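Local coordinates for protein MAU2 chromatid cohesion factor homolog (Saccharomyces cerevisiae, PDB 4XDN) that forms a complex with Scc2 that is required for cohesin to associate with chromosomes, and so takes part in sister chromatid cohesion, at residues A[219-222]-A[223-227]; A[253-256]-A[257-261]. All coordinates share one frame; numbering follows the deposited sequence.

Contact 1. Residues A[219-222]-A[223-227]; sequences LCYV and NYLLN
Leu225 reaches back one helical turn and lays a methyl over the ring of Tyr221. The two side chains run obliquely across each other. Leu225 CD1 sits 3.8 Å from the centroid of the Tyr221 ring and 20° off the ring normal, a CH-pi contact over one face. The methyl is displaced toward the rim, so its nearest ring atom is Tyr221 CE1, 3.6 Å from Leu225 CD1. The torsions bring the pair together. Tyr221 has CG opposite its backbone N (chi1 -172°), beside the carbonyl carbon, which turns the ring toward the following turn. Leu225 has CG opposite its carbonyl carbon (chi1 -66°), which sends its branch back.

Tyr224 meets the same ring differently. Its CD2 comes to the edge of the Tyr221 ring, 4.4 Å from Tyr221 CD1. In turn the Tyr221 carbonyl oxygen lies at the edge of the Tyr224 ring, in its plane. Phe200 stacks on Tyr221, and His193 binds the hydroxyl of Tyr224, so both tyrosines face helix 193-206.

Val222 and Leu226 lie side by side and point the same way, with Val222 CG1 3.9 Å from Leu226 CD1. Leu226 also packs on an apolar side chain of the other protein's chain, probably Scc2.

Asn223 brings a buried amide to the contact. Its OD1 takes a hydrogen bond from Trp255 NE1, and its ND2 bonds the backbone of the other protein's chain. Both ends of the amide are thus held, which fixes its rotation.

Four backbone bonds tie the turns, among them Leu225 N to Tyr221 O at 3.0 Å. The i to i+4 spacing is that of a regular alpha helix, here 212-228 in a largely helical solenoid, and it sets Leu225 over Tyr221.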
loop_
_atom_site.group_PDB
_atom_site.type_symbol
_atom_site.label_atom_id
_atom_site.label_comp_id
_atom_site.label_asym_id
_atom_site.label_seq_id
_atom_site.Cartn_x
_atom_site.Cartn_y
_atom_site.Cartn_z
ATOM N N LEU A 219 3.494 -11.111 10.391
ATOM C CA LEU A 219 2.573 -10.501 9.441
ATOM C C LEU A 219 2.897 -9.020 9.280
ATOM O O LEU A 219 2.871 -8.492 8.168
ATOM C CB LEU A 219 1.122 -10.685 9.896
ATOM C CG LEU A 219 0.567 -12.105 9.799
ATOM C CD1 LEU A 219 -0.722 -12.231 10.593
ATOM C CD2 LEU A 219 0.340 -12.490 8.350
ATOM N N CYS A 220 3.199 -8.356 10.394
ATOM C CA CYS A 220 3.634 -6.962 10.359
ATOM C C CYS A 220 4.890 -6.848 9.506
ATOM O O CYS A 220 5.041 -5.913 8.718
ATOM C CB CYS A 220 3.913 -6.429 11.770
ATOM S SG CYS A 220 2.479 -6.320 12.875
ATOM N N TYR A 221 5.785 -7.817 9.672
ATOM C CA TYR A 221 7.049 -7.841 8.948
ATOM C C TYR A 221 6.814 -7.955 7.448
ATOM O O TYR A 221 7.288 -7.124 6.673
ATOM C CB TYR A 221 7.908 -9.009 9.437
ATOM C CG TYR A 221 9.321 -9.045 8.893
ATOM C CD1 TYR A 221 9.950 -7.895 8.437
ATOM C CD2 TYR A 221 10.026 -10.240 8.842
ATOM C CE1 TYR A 221 11.245 -7.936 7.949
ATOM C CE2 TYR A 221 11.315 -10.290 8.354
ATOM C CZ TYR A 221 11.919 -9.138 7.908
ATOM O OH TYR A 221 13.204 -9.190 7.419
ATOM N N VAL A 222 6.073 -8.982 7.045
ATOM C CA VAL A 222 5.805 -9.226 5.634
ATOM C C VAL A 222 5.110 -8.024 4.997
ATOM O O VAL A 222 5.482 -7.600 3.902
ATOM C CB VAL A 222 4.941 -10.494 5.436
ATOM C CG1 VAL A 222 4.487 -10.633 3.983
ATOM C CG2 VAL A 222 5.721 -11.731 5.860
ATOM N N ASN A 223 4.116 -7.471 5.687
ATOM C CA ASN A 223 3.383 -6.326 5.160
ATOM C C ASN A 223 4.302 -5.125 4.968
ATOM O O ASN A 223 4.214 -4.424 3.962
ATOM C CB ASN A 223 2.222 -5.947 6.082
ATOM C CG ASN A 223 1.023 -5.392 5.322
ATOM O OD1 ASN A 223 -0.123 -5.571 5.739
ATOM N ND2 ASN A 223 1.279 -4.730 4.194
ATOM N N TYR A 224 5.183 -4.888 5.935
ATOM C CA TYR A 224 6.163 -3.813 5.813
ATOM C C TYR A 224 7.038 -4.003 4.575
ATOM O O TYR A 224 7.276 -3.059 3.825
ATOM C CB TYR A 224 7.046 -3.736 7.060
ATOM C CG TYR A 224 8.392 -3.097 6.799
ATOM C CD1 TYR A 224 8.529 -1.717 6.736
ATOM C CD2 TYR A 224 9.525 -3.876 6.607
ATOM C CE1 TYR A 224 9.756 -1.130 6.493
ATOM C CE2 TYR A 224 10.756 -3.299 6.361
ATOM C CZ TYR A 224 10.865 -1.926 6.304
ATOM O OH TYR A 224 12.091 -1.352 6.060
ATOM N N LEU A 225 7.514 -5.227 4.372
ATOM C CA LEU A 225 8.388 -5.530 3.245
ATOM C C LEU A 225 7.656 -5.333 1.920
ATOM O O LEU A 225 8.221 -4.799 0.968
ATOM C CB LEU A 225 8.922 -6.963 3.350
ATOM C CG LEU A 225 9.868 -7.247 4.522
ATOM C CD1 LEU A 225 10.122 -8.738 4.647
ATOM C CD2 LEU A 225 11.187 -6.502 4.362
ATOM N N LEU A 226 6.399 -5.761 1.867
ATOM C CA LEU A 226 5.590 -5.599 0.663
ATOM C C LEU A 226 5.318 -4.124 0.371
ATOM O O LEU A 226 5.321 -3.705 -0.788
ATOM C CB LEU A 226 4.271 -6.357 0.800
ATOM C CG LEU A 226 4.350 -7.878 0.652
ATOM C CD1 LEU A 226 3.037 -8.515 1.081
ATOM C CD2 LEU A 226 4.688 -8.271 -0.779
ATOM N N ASN A 227 5.084 -3.341 1.422
ATOM C CA ASN A 227 4.867 -1.904 1.274
ATOM C C ASN A 227 6.077 -1.215 0.658
ATOM O O ASN A 227 5.935 -0.230 -0.069
ATOM C CB ASN A 227 4.551 -1.261 2.627
ATOM C CG ASN A 227 3.259 -1.771 3.231
ATOM O OD1 ASN A 227 2.421 -2.343 2.536
ATOM N ND2 ASN A 227 3.091 -1.567 4.536
#

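Contact 2. Residues A[253-256]-A[257-261]; sequences YAWK and LALEM
Tyr253 with Leu257, Trp255 with Leu259 and Lys256 with Glu260 are three i to i+4 pairs on the regular alpha helix 250-266. Backbone hydrogen bonds hold the same spacing, for example Leu257 N to Tyr253 O at 2.9 Å.

Two pairs join an aromatic ring to a leucine. Leu259 CD1 lies over one face of the Trp255 indole, 4.0 Å from the centroid of the five-membered ring, a CH-pi contact. Leu259 CG also comes 3.7 Å from Trp255 CD1. With chi1 at -172° the indole lies on the carbonyl side of its residue, against Leu259. Its NE1 hydrogen-bonds Asn223 on helix 212-228. Leu257 CD1 approaches the Tyr253 ring at a slant, 3.7 Å from Tyr253 CE2. Leu257 also packs against Phe278 and Phe281 of helix 272-291.

The third pair is charged. Lys256 and Glu260 form a salt bridge, although both are buried, beside Leu240 of helix 234-241. The lysine chain bends at chi2 (-127°) and again at chi4, and its CD lies 3.5 Å above the plane of the Tyr253 ring. The ammonium can then turn to both polar neighbours. Lys256 NZ makes a weak bond to Tyr253 OH, and two weak bonds to the carboxylate, 3.1 Å each to Glu260 OE1 and Glu260 OE2.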
loop_
_atom_site.group_PDB
_atom_site.type_symbol
_atom_site.label_atom_id
_atom_site.label_comp_id
_atom_site.label_asym_id
_atom_site.label_seq_id
_atom_site.Cartn_x
_atom_site.Cartn_y
_atom_site.Cartn_z
ATOM N N TYR A 253 -5.811 -14.363 10.467
ATOM C CA TYR A 253 -5.612 -15.307 9.374
ATOM C C TYR A 253 -6.091 -14.706 8.054
ATOM O O TYR A 253 -5.515 -14.969 7.001
ATOM C CB TYR A 253 -6.336 -16.626 9.642
ATOM C CG TYR A 253 -5.858 -17.747 8.745
ATOM C CD1 TYR A 253 -4.708 -18.462 9.050
ATOM C CD2 TYR A 253 -6.548 -18.079 7.585
ATOM C CE1 TYR A 253 -4.262 -19.484 8.230
ATOM C CE2 TYR A 253 -6.109 -19.098 6.759
ATOM C CZ TYR A 253 -4.965 -19.796 7.087
ATOM O OH TYR A 253 -4.522 -20.813 6.270
ATOM N N ALA A 254 -7.146 -13.898 8.110
ATOM C CA ALA A 254 -7.619 -13.191 6.924
ATOM C C ALA A 254 -6.519 -12.271 6.408
ATOM O O ALA A 254 -6.359 -12.085 5.202
ATOM C CB ALA A 254 -8.877 -12.399 7.236
ATOM N N TRP A 255 -5.761 -11.703 7.342
ATOM C CA TRP A 255 -4.644 -10.829 7.012
ATOM C C TRP A 255 -3.533 -11.639 6.358
ATOM O O TRP A 255 -2.898 -11.183 5.410
ATOM C CB TRP A 255 -4.133 -10.129 8.275
ATOM C CG TRP A 255 -3.114 -9.058 8.035
ATOM C CD1 TRP A 255 -2.807 -8.463 6.848
ATOM C CD2 TRP A 255 -2.266 -8.452 9.021
ATOM N NE1 TRP A 255 -1.820 -7.523 7.032
ATOM C CE2 TRP A 255 -1.472 -7.498 8.357
ATOM C CE3 TRP A 255 -2.105 -8.624 10.400
ATOM C CZ2 TRP A 255 -0.529 -6.717 9.024
ATOM C CZ3 TRP A 255 -1.167 -7.847 11.061
ATOM C CH2 TRP A 255 -0.391 -6.906 10.372
ATOM N N LYS A 256 -3.303 -12.841 6.874
ATOM C CA LYS A 256 -2.326 -13.752 6.290
ATOM C C LYS A 256 -2.697 -14.050 4.841
ATOM O O LYS A 256 -1.861 -13.947 3.945
ATOM C CB LYS A 256 -2.247 -15.049 7.102
ATOM C CG LYS A 256 -1.330 -16.118 6.524
ATOM C CD LYS A 256 -2.068 -17.439 6.366
ATOM C CE LYS A 256 -1.162 -18.536 5.828
ATOM N NZ LYS A 256 -1.862 -19.404 4.835
ATOM N N LEU A 257 -3.958 -14.411 4.620
ATOM C CA LEU A 257 -4.436 -14.745 3.286
ATOM C C LEU A 257 -4.332 -13.550 2.344
ATOM O O LEU A 257 -3.956 -13.701 1.182
ATOM C CB LEU A 257 -5.880 -15.242 3.349
ATOM C CG LEU A 257 -6.090 -16.568 4.084
ATOM C CD1 LEU A 257 -7.573 -16.844 4.257
ATOM C CD2 LEU A 257 -5.419 -17.714 3.341
ATOM N N ALA A 258 -4.661 -12.366 2.848
ATOM C CA ALA A 258 -4.572 -11.150 2.048
ATOM C C ALA A 258 -3.135 -10.901 1.613
ATOM O O ALA A 258 -2.876 -10.560 0.460
ATOM C CB ALA A 258 -5.099 -9.960 2.827
ATOM N N LEU A 259 -2.202 -11.076 2.540
ATOM C CA LEU A 259 -0.799 -10.831 2.250
ATOM C C LEU A 259 -0.267 -11.835 1.235
ATOM O O LEU A 259 0.569 -11.494 0.403
ATOM C CB LEU A 259 0.033 -10.881 3.532
ATOM C CG LEU A 259 -0.170 -9.722 4.509
ATOM C CD1 LEU A 259 0.695 -9.921 5.746
ATOM C CD2 LEU A 259 0.134 -8.385 3.858
ATOM N N GLU A 260 -0.760 -13.066 1.302
ATOM C CA GLU A 260 -0.353 -14.093 0.352
ATOM C C GLU A 260 -0.863 -13.748 -1.048
ATOM O O GLU A 260 -0.228 -14.077 -2.046
ATOM C CB GLU A 260 -0.862 -15.467 0.793
ATOM C CG GLU A 260 -0.095 -16.053 1.973
ATOM C CD GLU A 260 -0.622 -17.409 2.413
ATOM O OE1 GLU A 260 -1.839 -17.651 2.277
ATOM O OE2 GLU A 260 0.183 -18.234 2.894
ATOM N N MET A 261 -2.008 -13.076 -1.109
ATOM C CA MET A 261 -2.553 -12.603 -2.376
ATOM C C MET A 261 -1.689 -11.488 -2.958
ATOM O O MET A 261 -1.398 -11.478 -4.155
ATOM C CB MET A 261 -3.989 -12.110 -2.192
ATOM C CG MET A 261 -5.050 -13.159 -2.481
ATOM S SD MET A 261 -5.128 -13.625 -4.221
ATOM C CE MET A 261 -5.688 -12.094 -4.965
#

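In the fold
Both contacts are buried parts, two to three turns long, of helices 212-228 and 250-266, which pack against each other with contact centres about 11 Å apart. Contact 1 lies nearer the centre of the chain, about 9 Å from it against 13 Å. Neither is a surface contact. Contact 1 has one aromatic-leucine CH-pi pair; contact 2 has one such pair, a second, oblique one and a salt bridge. Contact 1 instead places a polar amide between the helices. They meet where Asn223 OD1 lies 2.9 Å from Trp255 NE1, with Leu219 packed on Lys256 and Leu259. Both also touch the chain of another protein: contact 1 by hydrogen bonds and packing, contact 2 by apolar packing.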